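Local coordinates for HTH-type transcriptional repressor MdtR (Bacillus subtilis, PDB 1S3J), which represses the multidrug resistance operon mdtRP by binding directly to its promoter region as a homodimer of the MarR family, at residues A4-L7 with M8-Q12. Residues are numbered along the deposited sequence; the frame is centred on the assembly and turned at random.
Sequences ADQL and MSDIQ
The amide of Q6 and the carboxylate of D10, four residues apart on one helix, meet with their planes 38° apart and their side chains crossing at about a right angle. NE2 of Q6 donates to OD1 of D10 at 2.7 Å, with the acceptor almost in the amide plane. The carboxylate instead receives this donor from above its plane, 46° out of it. Q6 gets there by bending: CG stands anti to the backbone N (chi1 -176°), and a bend at chi2 brings the amide to D10. O of Q6 also accepts the backbone N of D10 at 2.9 Å; the carboxylate carbon CG of D10 lies 3.1 Å from that oxygen, and OD2 of D10 is 3.2 Å from it, two acceptors that are not hydrogen-bonded.

The side chains of D5 and the selenomethionine M8 lie side by side, pointing the same way. The chain of M8 is bent at chi3, and its methyl CE comes to 3.4 Å from OD1 of D5 and 4.1 Å from CB of A4. N of M8 donates a hydrogen bond to O of A4; S9 repeats this step on O of D5, to which its OG adds a weak bond. N of I11 continues the series on O of L7 at 3.2 Å.

This is the first part of helix 4-32, at the dimer interface: L7, M8 and I11 pack on A132, K113 and L120 of the second subunit, respectively, and D5 OD2 forms a salt bridge with its K113. Chemically, the two acids therefore differ: D5 is paired with a charge across the dimer, whereas D10 is held by a neutral amide from its own helix, whose single bond to OD1 probably offsets part of the repulsion between the carboxylate and the close carbonyl oxygen of Q6.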
# COMPACT_ATOMS: atom_id res chain seq x y z
N ALA A 4 19.57 4.82 -15.02
CA ALA A 4 18.36 5.02 -14.21
C ALA A 4 17.27 3.96 -14.39
O ALA A 4 16.61 3.61 -13.43
CB ALA A 4 17.78 6.40 -14.48
N ASP A 5 17.08 3.44 -15.60
CA ASP A 5 15.96 2.54 -15.85
C ASP A 5 16.17 1.14 -15.27
O ASP A 5 15.24 0.54 -14.70
CB ASP A 5 15.63 2.49 -17.35
CG ASP A 5 14.73 3.65 -17.79
OD1 ASP A 5 14.88 4.78 -17.26
OD2 ASP A 5 13.85 3.51 -18.66
N GLN A 6 17.38 0.60 -15.40
CA GLN A 6 17.69 -0.64 -14.70
C GLN A 6 17.59 -0.43 -13.19
O GLN A 6 17.06 -1.29 -12.49
CB GLN A 6 19.06 -1.20 -15.06
CG GLN A 6 19.34 -2.57 -14.41
CD GLN A 6 18.27 -3.59 -14.77
OE1 GLN A 6 18.00 -3.82 -15.96
NE2 GLN A 6 17.63 -4.19 -13.76
N LEU A 7 18.08 0.71 -12.71
CA LEU A 7 18.08 1.03 -11.29
C LEU A 7 16.66 1.10 -10.71
O LEU A 7 16.41 0.66 -9.59
CB LEU A 7 18.83 2.35 -11.02
CG LEU A 7 19.10 2.70 -9.55
CD1 LEU A 7 19.98 1.64 -8.86
CD2 LEU A 7 19.73 4.07 -9.43
N MSE A 8 15.73 1.63 -11.50
CA MSE A 8 14.31 1.66 -11.12
C MSE A 8 13.70 0.26 -11.11
O MSE A 8 12.87 -0.05 -10.27
CB MSE A 8 13.53 2.56 -12.07
CG MSE A 8 13.72 4.04 -11.77
SE MSE A 8 12.53 5.19 -12.81
CE MSE A 8 13.78 5.76 -14.19
N SER A 9 14.12 -0.58 -12.05
CA SER A 9 13.60 -1.95 -12.13
C SER A 9 14.10 -2.82 -10.98
O SER A 9 13.34 -3.65 -10.46
CB SER A 9 13.95 -2.59 -13.47
OG SER A 9 13.09 -2.10 -14.48
N ASP A 10 15.36 -2.61 -10.58
CA ASP A 10 15.96 -3.29 -9.43
C ASP A 10 15.17 -2.93 -8.16
O ASP A 10 14.74 -3.80 -7.43
CB ASP A 10 17.42 -2.89 -9.22
CG ASP A 10 18.34 -3.25 -10.40
OD1 ASP A 10 18.10 -4.25 -11.12
OD2 ASP A 10 19.35 -2.58 -10.66
N ILE A 11 14.99 -1.63 -7.94
CA ILE A 11 14.31 -1.14 -6.76
C ILE A 11 12.87 -1.60 -6.71
O ILE A 11 12.40 -2.01 -5.66
CB ILE A 11 14.35 0.39 -6.70
CG1 ILE A 11 15.75 0.84 -6.31
CG2 ILE A 11 13.33 0.92 -5.68
CD1 ILE A 11 15.94 2.35 -6.26
N GLN A 12 12.18 -1.49 -7.84
CA GLN A 12 10.79 -1.89 -7.92
C GLN A 12 10.69 -3.34 -7.51
O GLN A 12 9.84 -3.71 -6.70
CB GLN A 12 10.25 -1.68 -9.35
CG GLN A 12 8.75 -1.92 -9.52
CD GLN A 12 8.37 -3.38 -9.63
OE1 GLN A 12 9.16 -4.19 -10.14
NE2 GLN A 12 7.16 -3.73 -9.16